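Local coordinates for antigen 43 (Escherichia coli, PDB 4KH3), which mediates bacterial clumping as a self-associating autotransporter adhesin, in a Velcro-like manner, and is linked to biofilm formation, at residues Gln461-Asn467 with Thr479-Gln485; Ile426-Ala431 with Ser447-Thr453; Ala80-Arg86 with Ala97-Asp103; Val314-Leu320 with Gly334-Val338. All coordinates share one frame; numbering follows the deposited sequence.

How the contacts relate
All four contacts join neighbouring coils of one long beta-helix, and each is partly buried. Contact 1 and contact 3 follow parallel strands round a corner, with hydrophobic side chains such as Val464 and Ile85 turned inward and a mixed outer face: Asn465, Asp481 and Ile483 in contact 1, Ser81, Val84, Val98 and Thr101 in contact 3. Contact 2 and contact 4 instead hold loops that lead into the next parallel strands; there glycines let the backbones close up, with an Asp430 bond in contact 2 and two type II turns in contact 4. Contacts 1 and 2 lie near the C-terminal end, centres about 15 Å apart. Contact 3 sits toward the other end, and contact 4 lies between.

Contact 1: residues Gln461-Asn467 with Thr479-Gln485; sequences QKAVNLN and TTDVIAQ
Thr480 holds OG1 trans to its own backbone N (chi1 -176°), and Val464 places CG2 beside its N; these torsions bring Val464 CG2 to 3.6 Å from Thr480 OG1 at the corner where two successive coils of the beta-helix bend together. The two side chains cross at about a right angle, and Val464 CG2 also lies 3.7 Å from Thr480 CG2. The same hydroxyl gives a weak hydrogen bond from Thr480 OG1 to Gln461 O, 3.2 Å long, that adds to the corner. Just before it the coils are joined more firmly by Gln461 N to Thr479 O. Beyond it, strands 463-466 and 481-484 run parallel, their directions 18° apart. Ile483 N meets Val464 O at 2.9 Å in a nearly straight bond, whereas Leu466 N approaches Ile483 O at 3.0 Å from well above the carbonyl plane. Alternation then sorts the residues: Val464 and Leu466, with Val482 and Ala484, share one face, and Leu471 of strand 469-474 packs on the first two, marking the interior. Ala463, Asn465, Asp481 and Ile483 occupy the other, more open face. There Asn465 and Ile483 lie side by side and point the same way, and the amide nitrogen of Asn465 reaches Glu445 of the preceding coil in a weak bond. Ile483 stretches CD1 back along this face until it rests 4.1 Å from Ala463 CB.

Contact 2: residues Ile426-Ala431 with Ser447-Thr453; sequences IREGDA and SGSGTLT
Ile426 and Leu452 cross at about a right angle, the end of one side chain laid against the branched end of the other, with Ile426 CD1 3.7 Å from Leu452 CD2. The other branch, Leu452 CD1, meets Ala431 CB further along the same segment, at 3.9 Å. Leu406 from the coil before, which touches both Ile426 and Ala431, and Leu471 from the coil after, which touches Leu452, continue the apolar packing. Asp430 is oriented differently: its OD1 accepts Thr451 N at 2.8 Å, and the donor stands above the carboxylate plane, 44° out of it. Next to it Gly450 CA makes a CA-H...O contact with Gly429 O, 3.1 Å long; Gly450 has no side chain, and the side where one would start faces that oxygen. Ser447 tucks OG between its own N and carbonyl carbon (chi1 53°), placing the hydroxyl near Ile426 O, and a water links the two oxygens. Ser447 N also bonds Ile426 O at 2.8 Å. A second water donates to Gly429 O and Ser447 O and accepts from Gly450 N, bridging the 447-453 loop, with its extra residue, to Gly429. Ala431 N to Thr451 O and Thr453 N to Ala431 O then restore parallel pairing, as expected of loops between strands in stacked coils of a parallel beta-helix.

Contact 3: residues Ala80-Arg86 with Ala97-Asp103; sequences ASDTVIR and AVNTTLD
Ile85 and Leu102 lie side by side and point the same way, stacked in adjacent coils of a parallel beta-helix, with Ile85 CD1 3.6 Å from Leu102 CD2. Ile85 CG1 and Leu102 CG both lie beside the backbone N (chi1 -50° and -51°), consistent with their matched direction. Ile85 CD1 also reaches Thr100 CG2, at 3.6 Å. Backbone bonds fix this register: Thr101 N to Thr83 O is 2.8 Å, Ile85 N to Thr101 O continues it, and Val98 N to Ala80 O repeats it ahead of the corner. At the corner itself Asp82 and Asn99 share a left-handed backbone conformation and similar first torsions, and their side chains lie alongside one another with carboxylate and amide planes only 11° apart. A water donates to both Asp82 OD1 and Asn99 OD1. Inside the corner another water joins the coils, lying 2.7 Å from Thr83 OG1 and 2.7 Å from Thr100 OG1 and donating to Val98 O at 3.0 Å. Further out, Gln91 packs against Ala80, Thr83, Ile85 and Ala97, and Gln108 touches Leu102 and makes a weak hydrogen bond to Thr100. On the outer side Asn99 ND2 bonds O6 of a malonate ion, probably from the crystallisation liquor.

Contact 4: residues Val314-Leu320 with Gly334-Val338; sequences VDDGGTL and GNGGV
Asp315-Gly318 and Gly334-Gly337 each form a type II beta turn, and the two lie one upon the other with their residues offset, Asp316 nearest Gly336. Past the turns Thr319 and Val338 run side by side, pointing the same way, Thr319 OG1 3.8 Å from Val338 CB. Val314, by contrast, meets the backbone of Val338 and not its side chain: with CG1 trans to its backbone N (chi1 -167°), the methyl Val314 CG1 lies 3.7 Å from Val338 O. Two acidic side chains meet glycine backbone: Asp315 OD1 lies 3.7 Å from Gly334 CA, and Asp316 OD1 lies 3.4 Å from Gly336 CA. Asp315 is further engaged by salt bridges to Arg279 and Arg313, while Glu296 also comes close to it. Between the turns Gly317 N gives a hydrogen bond to Gly336 O, 3.2 Å away, meeting that carbonyl from above its plane (63° out of it). Gly334 N to Val314 O secures the start of the contact, and Val338 N to Gly318 O with Leu320 N to Val338 O establish parallel pairing at its end. The contact is therefore mainly backbone to backbone. Glycines let the turns of adjacent beta-helix coils stack closely, since the sides of Gly334, Gly336 and Gly337 where a side chain would start face Asp315 OD1, Asp316 OD1 and Val314 O, and the charge of Asp315 is probably offset by Arg313 of its own coil and by Arg279.

Contact 1: residues Gln461-Asn467 with Thr479-Gln485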
loop_
_atom_site.group_PDB
_atom_site.type_symbol
_atom_site.label_atom_id
_atom_site.label_comp_id
_atom_site.label_asym_id
_atom_site.label_seq_id
_atom_site.Cartn_x
_atom_site.Cartn_y
_atom_site.Cartn_z
ATOM N N GLN A 461 30.614 -21.310 -27.196
ATOM C CA GLN A 461 30.600 -22.493 -26.357
ATOM C C GLN A 461 31.216 -23.618 -27.151
ATOM O O GLN A 461 31.366 -23.513 -28.371
ATOM C CB GLN A 461 29.168 -22.860 -25.964
ATOM C CG GLN A 461 28.491 -21.856 -25.036
ATOM C CD GLN A 461 29.071 -21.872 -23.629
ATOM O OE1 GLN A 461 28.581 -22.590 -22.752
ATOM N NE2 GLN A 461 30.127 -21.085 -23.409
ATOM N N LYS A 462 31.579 -24.692 -26.464
ATOM C CA LYS A 462 32.229 -25.805 -27.124
ATOM C C LYS A 462 31.229 -26.516 -28.017
ATOM O O LYS A 462 31.529 -26.862 -29.155
ATOM C CB LYS A 462 32.787 -26.782 -26.100
ATOM C CG LYS A 462 33.578 -27.924 -26.722
ATOM C CD LYS A 462 33.556 -29.165 -25.831
ATOM C CE LYS A 462 34.589 -30.202 -26.268
ATOM N NZ LYS A 462 35.987 -29.702 -26.107
ATOM N N ALA A 463 30.029 -26.722 -27.492
ATOM C CA ALA A 463 29.010 -27.465 -28.209
ATOM C C ALA A 463 27.636 -27.090 -27.695
ATOM O O ALA A 463 27.467 -26.800 -26.514
ATOM C CB ALA A 463 29.233 -28.968 -28.047
ATOM N N VAL A 464 26.656 -27.099 -28.587
ATOM C CA VAL A 464 25.271 -27.009 -28.175
ATOM C C VAL A 464 24.615 -28.341 -28.494
ATOM O O VAL A 464 24.469 -28.694 -29.653
ATOM C CB VAL A 464 24.544 -25.891 -28.920
ATOM C CG1 VAL A 464 23.071 -25.842 -28.507
ATOM C CG2 VAL A 464 25.226 -24.562 -28.654
ATOM N N ASN A 465 24.248 -29.098 -27.470
ATOM C CA ASN A 465 23.576 -30.365 -27.699
ATOM C C ASN A 465 22.079 -30.161 -27.863
ATOM O O ASN A 465 21.336 -30.099 -26.880
ATOM C CB ASN A 465 23.858 -31.356 -26.567
ATOM C CG ASN A 465 25.327 -31.716 -26.460
ATOM O OD1 ASN A 465 25.887 -32.371 -27.343
ATOM N ND2 ASN A 465 25.958 -31.300 -25.371
ATOM N N LEU A 466 21.642 -30.051 -29.113
ATOM C CA LEU A 466 20.229 -29.891 -29.424
ATOM C C LEU A 466 19.553 -31.251 -29.480
ATOM O O LEU A 466 19.541 -31.896 -30.523
ATOM C CB LEU A 466 20.077 -29.162 -30.757
ATOM C CG LEU A 466 18.675 -28.859 -31.269
ATOM C CD1 LEU A 466 17.821 -28.300 -30.155
ATOM C CD2 LEU A 466 18.754 -27.877 -32.423
ATOM N N ASN A 467 18.987 -31.681 -28.355
ATOM C CA ASN A 467 18.439 -33.034 -28.243
ATOM C C ASN A 467 16.955 -33.135 -28.516
ATOM O O ASN A 467 16.492 -34.160 -29.010
ATOM C CB ASN A 467 18.738 -33.641 -26.869
ATOM C CG ASN A 467 20.216 -33.656 -26.553
ATOM O OD1 ASN A 467 21.054 -33.606 -27.455
ATOM N ND2 ASN A 467 20.550 -33.716 -25.267
ATOM N N THR A 479 29.302 -19.119 -31.925
ATOM C CA THR A 479 30.514 -19.841 -32.285
ATOM C C THR A 479 30.594 -21.150 -31.491
ATOM O O THR A 479 31.020 -21.168 -30.330
ATOM C CB THR A 479 31.779 -18.970 -32.037
ATOM O OG1 THR A 479 31.677 -17.722 -32.751
ATOM C CG2 THR A 479 33.034 -19.709 -32.485
ATOM N N THR A 480 30.185 -22.248 -32.123
ATOM C CA THR A 480 30.007 -23.521 -31.429
ATOM C C THR A 480 29.761 -24.628 -32.449
ATOM O O THR A 480 29.674 -24.371 -33.650
ATOM C CB THR A 480 28.778 -23.459 -30.481
ATOM O OG1 THR A 480 28.666 -24.672 -29.729
ATOM C CG2 THR A 480 27.501 -23.271 -31.283
ATOM N N ASP A 481 29.650 -25.857 -31.963
ATOM C CA ASP A 481 29.223 -26.982 -32.780
ATOM C C ASP A 481 27.823 -27.378 -32.362
ATOM O O ASP A 481 27.634 -27.971 -31.296
ATOM C CB ASP A 481 30.147 -28.189 -32.583
ATOM C CG ASP A 481 31.417 -28.090 -33.395
ATOM O OD1 ASP A 481 31.620 -27.049 -34.066
ATOM O OD2 ASP A 481 32.214 -29.056 -33.353
ATOM N N VAL A 482 26.832 -27.059 -33.184
ATOM C CA VAL A 482 25.485 -27.519 -32.887
ATOM C C VAL A 482 25.361 -28.993 -33.245
ATOM O O VAL A 482 25.519 -29.373 -34.398
ATOM C CB VAL A 482 24.418 -26.716 -33.621
ATOM C CG1 VAL A 482 23.034 -27.135 -33.142
ATOM C CG2 VAL A 482 24.637 -25.239 -33.388
ATOM N N ILE A 483 25.093 -29.816 -32.241
ATOM C CA ILE A 483 24.961 -31.242 -32.427
ATOM C C ILE A 483 23.505 -31.645 -32.230
ATOM O O ILE A 483 23.041 -31.788 -31.096
ATOM C CB ILE A 483 25.860 -31.995 -31.441
ATOM C CG1 ILE A 483 27.298 -31.503 -31.581
ATOM C CG2 ILE A 483 25.765 -33.512 -31.648
ATOM C CD1 ILE A 483 28.216 -32.040 -30.522
ATOM N N ALA A 484 22.796 -31.833 -33.344
ATOM C CA ALA A 484 21.351 -32.088 -33.323
ATOM C C ALA A 484 20.954 -33.557 -33.412
ATOM O O ALA A 484 21.700 -34.403 -33.907
ATOM C CB ALA A 484 20.652 -31.297 -34.423
ATOM N N GLN A 485 19.754 -33.838 -32.927
ATOM C CA GLN A 485 19.185 -35.168 -32.984
ATOM C C GLN A 485 17.766 -35.050 -33.497
ATOM O O GLN A 485 17.236 -33.943 -33.624
ATOM C CB GLN A 485 19.156 -35.785 -31.598
ATOM C CG GLN A 485 20.506 -35.918 -30.945
ATOM C CD GLN A 485 20.380 -36.295 -29.493
ATOM O OE1 GLN A 485 21.302 -36.093 -28.705
ATOM N NE2 GLN A 485 19.225 -36.845 -29.124
#

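Contact 2: residues Ile426-Ala431 with Ser447-Thr453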
loop_
_atom_site.group_PDB
_atom_site.type_symbol
_atom_site.label_atom_id
_atom_site.label_comp_id
_atom_site.label_asym_id
_atom_site.label_seq_id
_atom_site.Cartn_x
_atom_site.Cartn_y
_atom_site.Cartn_z
ATOM N N ILE A 426 18.580 -26.601 -20.696
ATOM C CA ILE A 426 17.153 -26.328 -20.780
ATOM C C ILE A 426 16.442 -27.664 -20.941
ATOM O O ILE A 426 16.674 -28.384 -21.906
ATOM C CB ILE A 426 16.820 -25.414 -21.973
ATOM C CG1 ILE A 426 17.324 -23.993 -21.714
ATOM C CG2 ILE A 426 15.307 -25.397 -22.235
ATOM C CD1 ILE A 426 18.807 -23.792 -21.883
ATOM N N ARG A 427 15.585 -28.006 -19.992
ATOM C CA ARG A 427 15.025 -29.345 -19.962
ATOM C C ARG A 427 13.506 -29.405 -20.143
ATOM O O ARG A 427 12.944 -30.476 -20.395
ATOM C CB ARG A 427 15.418 -30.019 -18.653
ATOM C CG ARG A 427 16.917 -30.032 -18.417
ATOM C CD ARG A 427 17.279 -30.786 -17.147
ATOM N NE ARG A 427 16.713 -32.131 -17.142
ATOM C CZ ARG A 427 16.171 -32.704 -16.074
ATOM N NH1 ARG A 427 16.127 -32.052 -14.919
ATOM N NH2 ARG A 427 15.672 -33.931 -16.157
ATOM N N GLU A 428 12.846 -28.259 -20.039
ATOM C CA GLU A 428 11.393 -28.230 -19.902
ATOM C C GLU A 428 10.869 -26.817 -20.170
ATOM O O GLU A 428 11.376 -25.851 -19.613
ATOM C CB GLU A 428 11.033 -28.673 -18.483
ATOM C CG GLU A 428 9.561 -28.871 -18.196
ATOM C CD GLU A 428 9.315 -29.235 -16.736
ATOM O OE1 GLU A 428 10.308 -29.477 -16.010
ATOM O OE2 GLU A 428 8.138 -29.277 -16.312
ATOM N N GLY A 429 9.867 -26.695 -21.035
ATOM C CA GLY A 429 9.338 -25.396 -21.415
ATOM C C GLY A 429 10.294 -24.526 -22.221
ATOM O O GLY A 429 11.199 -25.013 -22.891
ATOM N N ASP A 430 10.078 -23.220 -22.163
ATOM C CA ASP A 430 10.836 -22.287 -22.976
ATOM C C ASP A 430 11.905 -21.612 -22.138
ATOM O O ASP A 430 11.826 -21.604 -20.912
ATOM C CB ASP A 430 9.908 -21.202 -23.529
ATOM C CG ASP A 430 8.961 -21.716 -24.599
ATOM O OD1 ASP A 430 9.085 -22.885 -25.033
ATOM O OD2 ASP A 430 8.096 -20.926 -25.027
ATOM N N ALA A 431 12.891 -21.023 -22.805
ATOM C CA ALA A 431 13.908 -20.247 -22.119
ATOM C C ALA A 431 14.412 -19.132 -23.026
ATOM O O ALA A 431 14.390 -19.264 -24.246
ATOM C CB ALA A 431 15.056 -21.145 -21.669
ATOM N N SER A 447 16.753 -29.907 -24.249
ATOM C CA SER A 447 15.820 -31.016 -24.300
ATOM C C SER A 447 14.426 -30.502 -23.982
ATOM O O SER A 447 14.225 -29.295 -23.800
ATOM C CB SER A 447 16.237 -32.127 -23.332
ATOM O OG SER A 447 16.435 -31.618 -22.027
ATOM N N GLY A 448 13.458 -31.407 -23.930
ATOM C CA GLY A 448 12.066 -31.005 -23.824
ATOM C C GLY A 448 11.557 -30.371 -25.112
ATOM O O GLY A 448 12.340 -30.001 -25.998
ATOM N N SER A 449 10.238 -30.225 -25.209
ATOM C CA SER A 449 9.597 -29.755 -26.436
ATOM C C SER A 449 9.564 -28.227 -26.581
ATOM O O SER A 449 9.068 -27.696 -27.579
ATOM C CB SER A 449 8.180 -30.321 -26.529
ATOM O OG SER A 449 7.400 -29.932 -25.407
ATOM N N GLY A 450 10.098 -27.521 -25.595
ATOM C CA GLY A 450 10.065 -26.073 -25.610
ATOM C C GLY A 450 11.065 -25.451 -26.565
ATOM O O GLY A 450 11.756 -26.137 -27.310
ATOM N N THR A 451 11.145 -24.129 -26.534
ATOM C CA THR A 451 12.047 -23.406 -27.405
ATOM C C THR A 451 13.065 -22.617 -26.596
ATOM O O THR A 451 12.700 -21.848 -25.709
ATOM C CB THR A 451 11.272 -22.436 -28.298
ATOM O OG1 THR A 451 10.358 -23.178 -29.111
ATOM C CG2 THR A 451 12.218 -21.638 -29.179
ATOM N N LEU A 452 14.341 -22.826 -26.900
ATOM C CA LEU A 452 15.391 -21.984 -26.368
ATOM C C LEU A 452 15.669 -20.903 -27.382
ATOM O O LEU A 452 16.114 -21.187 -28.484
ATOM C CB LEU A 452 16.663 -22.788 -26.107
ATOM C CG LEU A 452 17.923 -21.985 -25.762
ATOM C CD1 LEU A 452 17.678 -21.048 -24.596
ATOM C CD2 LEU A 452 19.073 -22.925 -25.444
ATOM N N THR A 453 15.379 -19.664 -27.016
ATOM C CA THR A 453 15.699 -18.528 -27.860
ATOM C C THR A 453 16.979 -17.883 -27.363
ATOM O O THR A 453 17.108 -17.573 -26.184
ATOM C CB THR A 453 14.601 -17.441 -27.813
ATOM O OG1 THR A 453 13.343 -17.987 -28.228
ATOM C CG2 THR A 453 14.980 -16.247 -28.712
HETATM O O HOH W 1 18.933 -30.631 -21.908
HETATM O O HOH W 2 11.944 -27.728 -23.557
#

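Contact 3: residues Ala80-Arg86 with Ala97-Asp103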
loop_
_atom_site.group_PDB
_atom_site.type_symbol
_atom_site.label_atom_id
_atom_site.label_comp_id
_atom_site.label_asym_id
_atom_site.label_seq_id
_atom_site.Cartn_x
_atom_site.Cartn_y
_atom_site.Cartn_z
ATOM N N ALA A 80 -30.326 21.994 16.813
ATOM C CA ALA A 80 -30.732 21.973 15.406
ATOM C C ALA A 80 -30.951 20.539 14.994
ATOM O O ALA A 80 -30.183 19.663 15.360
ATOM C CB ALA A 80 -29.683 22.611 14.522
ATOM N N SER A 81 -32.005 20.308 14.230
ATOM C CA SER A 81 -32.412 18.966 13.880
ATOM C C SER A 81 -32.844 18.905 12.407
ATOM O O SER A 81 -33.596 19.759 11.954
ATOM C CB SER A 81 -33.573 18.555 14.796
ATOM O OG SER A 81 -34.124 17.312 14.390
ATOM N N ASP A 82 -32.369 17.893 11.681
ATOM C CA ASP A 82 -32.719 17.669 10.272
ATOM C C ASP A 82 -32.356 18.869 9.417
ATOM O O ASP A 82 -33.163 19.352 8.618
ATOM C CB ASP A 82 -34.208 17.346 10.084
ATOM C CG ASP A 82 -34.634 16.068 10.791
ATOM O OD1 ASP A 82 -33.757 15.235 11.129
ATOM O OD2 ASP A 82 -35.864 15.894 10.996
ATOM N N THR A 83 -31.145 19.369 9.604
ATOM C CA THR A 83 -30.684 20.508 8.831
ATOM C C THR A 83 -30.067 20.035 7.531
ATOM O O THR A 83 -29.214 19.141 7.527
ATOM C CB THR A 83 -29.652 21.316 9.606
ATOM O OG1 THR A 83 -30.078 21.434 10.972
ATOM C CG2 THR A 83 -29.476 22.706 8.987
ATOM N N VAL A 84 -30.528 20.620 6.429
ATOM C CA VAL A 84 -29.909 20.433 5.128
ATOM C C VAL A 84 -29.076 21.673 4.777
ATOM O O VAL A 84 -29.581 22.795 4.746
ATOM C CB VAL A 84 -30.966 20.192 4.039
ATOM C CG1 VAL A 84 -30.308 20.157 2.667
ATOM C CG2 VAL A 84 -31.695 18.894 4.313
ATOM N N ILE A 85 -27.795 21.459 4.525
ATOM C CA ILE A 85 -26.879 22.540 4.232
ATOM C C ILE A 85 -26.211 22.265 2.900
ATOM O O ILE A 85 -25.448 21.310 2.771
ATOM C CB ILE A 85 -25.791 22.652 5.312
ATOM C CG1 ILE A 85 -26.428 22.661 6.708
ATOM C CG2 ILE A 85 -24.906 23.876 5.038
ATOM C CD1 ILE A 85 -25.443 22.634 7.856
ATOM N N ARG A 86 -26.505 23.095 1.907
ATOM C CA ARG A 86 -25.975 22.881 0.565
ATOM C C ARG A 86 -25.307 24.112 -0.033
ATOM O O ARG A 86 -25.380 25.220 0.516
ATOM C CB ARG A 86 -27.068 22.380 -0.371
ATOM C CG ARG A 86 -28.328 23.235 -0.425
ATOM C CD ARG A 86 -29.313 22.652 -1.459
ATOM N NE ARG A 86 -30.701 23.121 -1.334
ATOM C CZ ARG A 86 -31.157 24.292 -1.793
ATOM N NH1 ARG A 86 -30.337 25.158 -2.394
ATOM N NH2 ARG A 86 -32.440 24.612 -1.639
ATOM N N ALA A 97 -26.331 19.712 17.172
ATOM C CA ALA A 97 -27.004 19.463 15.903
ATOM C C ALA A 97 -27.192 17.973 15.703
ATOM O O ALA A 97 -26.260 17.185 15.901
ATOM C CB ALA A 97 -26.226 20.077 14.735
ATOM N N VAL A 98 -28.401 17.580 15.320
ATOM C CA VAL A 98 -28.686 16.173 15.084
ATOM C C VAL A 98 -29.158 15.919 13.658
ATOM O O VAL A 98 -30.037 16.609 13.148
ATOM C CB VAL A 98 -29.720 15.627 16.085
ATOM C CG1 VAL A 98 -29.894 14.151 15.883
ATOM C CG2 VAL A 98 -29.264 15.881 17.510
ATOM N N ASN A 99 -28.559 14.920 13.024
ATOM C CA ASN A 99 -28.923 14.502 11.669
ATOM C C ASN A 99 -28.843 15.624 10.643
ATOM O O ASN A 99 -29.790 15.914 9.921
ATOM C CB ASN A 99 -30.274 13.780 11.640
ATOM C CG ASN A 99 -30.185 12.366 12.216
ATOM O OD1 ASN A 99 -31.197 11.686 12.415
ATOM N ND2 ASN A 99 -28.961 11.925 12.493
ATOM N N THR A 100 -27.687 16.261 10.606
ATOM C CA THR A 100 -27.378 17.249 9.600
ATOM C C THR A 100 -26.958 16.546 8.299
ATOM O O THR A 100 -26.370 15.462 8.327
ATOM C CB THR A 100 -26.245 18.113 10.103
ATOM O OG1 THR A 100 -26.581 18.606 11.409
ATOM C CG2 THR A 100 -25.981 19.269 9.153
ATOM N N THR A 101 -27.289 17.141 7.160
ATOM C CA THR A 101 -26.781 16.645 5.895
ATOM C C THR A 101 -26.030 17.758 5.170
ATOM O O THR A 101 -26.538 18.862 5.020
ATOM C CB THR A 101 -27.903 16.108 5.010
ATOM O OG1 THR A 101 -28.705 15.188 5.769
ATOM C CG2 THR A 101 -27.319 15.392 3.832
ATOM N N LEU A 102 -24.806 17.470 4.746
ATOM C CA LEU A 102 -24.027 18.425 3.979
ATOM C C LEU A 102 -23.903 17.912 2.553
ATOM O O LEU A 102 -23.393 16.812 2.323
ATOM C CB LEU A 102 -22.635 18.591 4.590
ATOM C CG LEU A 102 -22.528 18.891 6.088
ATOM C CD1 LEU A 102 -21.063 19.007 6.492
ATOM C CD2 LEU A 102 -23.278 20.147 6.463
ATOM N N ASP A 103 -24.410 18.685 1.599
ATOM C CA ASP A 103 -24.237 18.360 0.186
ATOM C C ASP A 103 -23.570 19.550 -0.502
ATOM O O ASP A 103 -23.658 20.683 -0.018
ATOM C CB ASP A 103 -25.577 18.038 -0.497
ATOM C CG ASP A 103 -26.527 17.213 0.386
ATOM O OD1 ASP A 103 -26.336 15.984 0.548
ATOM O OD2 ASP A 103 -27.499 17.802 0.898
HETATM O O HOH W 3 -33.735 12.969 12.612
HETATM O O HOH W 4 -29.117 19.163 11.982
HETATM O O HOH W 5 -30.967 16.355 7.192
#

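Contact 4: residues Val314-Leu320 with Gly334-Val338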
loop_
_atom_site.group_PDB
_atom_site.type_symbol
_atom_site.label_atom_id
_atom_site.label_comp_id
_atom_site.label_asym_id
_atom_site.label_seq_id
_atom_site.Cartn_x
_atom_site.Cartn_y
_atom_site.Cartn_z
ATOM N N VAL A 314 9.180 -17.142 3.830
ATOM C CA VAL A 314 8.650 -16.494 2.641
ATOM C C VAL A 314 7.660 -17.412 1.947
ATOM O O VAL A 314 8.058 -18.330 1.230
ATOM C CB VAL A 314 9.761 -16.117 1.661
ATOM C CG1 VAL A 314 9.227 -15.165 0.606
ATOM C CG2 VAL A 314 10.939 -15.486 2.408
ATOM N N ASP A 315 6.373 -17.158 2.164
ATOM C CA ASP A 315 5.326 -18.020 1.636
ATOM C C ASP A 315 4.569 -17.412 0.492
ATOM O O ASP A 315 4.974 -16.405 -0.071
ATOM C CB ASP A 315 4.325 -18.396 2.719
ATOM C CG ASP A 315 4.873 -19.417 3.655
ATOM O OD1 ASP A 315 5.955 -19.951 3.336
ATOM O OD2 ASP A 315 4.234 -19.689 4.692
ATOM N N ASP A 316 3.444 -18.038 0.178
ATOM C CA ASP A 316 2.690 -17.721 -1.016
ATOM C C ASP A 316 2.345 -16.240 -1.091
ATOM O O ASP A 316 1.554 -15.743 -0.302
ATOM C CB ASP A 316 1.421 -18.571 -1.074
ATOM C CG ASP A 316 0.759 -18.526 -2.440
ATOM O OD1 ASP A 316 1.458 -18.191 -3.428
ATOM O OD2 ASP A 316 -0.453 -18.821 -2.524
ATOM N N GLY A 317 2.953 -15.543 -2.045
ATOM C CA GLY A 317 2.704 -14.127 -2.219
ATOM C C GLY A 317 3.639 -13.259 -1.397
ATOM O O GLY A 317 3.562 -12.030 -1.447
ATOM N N GLY A 318 4.521 -13.895 -0.632
ATOM C CA GLY A 318 5.539 -13.169 0.104
ATOM C C GLY A 318 6.768 -12.840 -0.733
ATOM O O GLY A 318 7.148 -13.596 -1.635
ATOM N N THR A 319 7.384 -11.699 -0.441
ATOM C CA THR A 319 8.605 -11.289 -1.123
ATOM C C THR A 319 9.713 -10.919 -0.141
ATOM O O THR A 319 9.515 -10.096 0.757
ATOM C CB THR A 319 8.367 -10.097 -2.057
ATOM O OG1 THR A 319 7.473 -10.488 -3.098
ATOM C CG2 THR A 319 9.668 -9.651 -2.683
ATOM N N LEU A 320 10.874 -11.545 -0.308
ATOM C CA LEU A 320 12.063 -11.161 0.443
ATOM C C LEU A 320 13.089 -10.574 -0.511
ATOM O O LEU A 320 13.504 -11.226 -1.465
ATOM C CB LEU A 320 12.650 -12.353 1.193
ATOM C CG LEU A 320 13.940 -12.070 1.963
ATOM C CD1 LEU A 320 13.723 -10.955 2.976
ATOM C CD2 LEU A 320 14.430 -13.339 2.645
ATOM N N GLY A 334 8.956 -20.959 0.867
ATOM C CA GLY A 334 7.801 -21.820 0.688
ATOM C C GLY A 334 7.208 -21.679 -0.705
ATOM O O GLY A 334 7.586 -20.780 -1.474
ATOM N N ASN A 335 6.277 -22.567 -1.039
ATOM C CA ASN A 335 5.587 -22.473 -2.320
ATOM C C ASN A 335 4.939 -21.111 -2.522
ATOM O O ASN A 335 4.189 -20.635 -1.668
ATOM C CB ASN A 335 4.551 -23.588 -2.455
ATOM C CG ASN A 335 5.192 -24.946 -2.628
ATOM O OD1 ASN A 335 6.137 -25.103 -3.413
ATOM N ND2 ASN A 335 4.701 -25.936 -1.884
ATOM N N GLY A 336 5.248 -20.485 -3.650
ATOM C CA GLY A 336 4.710 -19.180 -3.976
ATOM C C GLY A 336 5.583 -18.039 -3.480
ATOM O O GLY A 336 5.319 -16.874 -3.783
ATOM N N GLY A 337 6.624 -18.374 -2.719
ATOM C CA GLY A 337 7.529 -17.370 -2.192
ATOM C C GLY A 337 8.436 -16.786 -3.252
ATOM O O GLY A 337 8.853 -17.485 -4.173
ATOM N N VAL A 338 8.747 -15.500 -3.117
ATOM C CA VAL A 338 9.564 -14.795 -4.101
ATOM C C VAL A 338 10.873 -14.279 -3.488
ATOM O O VAL A 338 10.884 -13.762 -2.368
ATOM C CB VAL A 338 8.786 -13.621 -4.708
ATOM C CG1 VAL A 338 9.725 -12.639 -5.385
ATOM C CG2 VAL A 338 7.743 -14.130 -5.684
#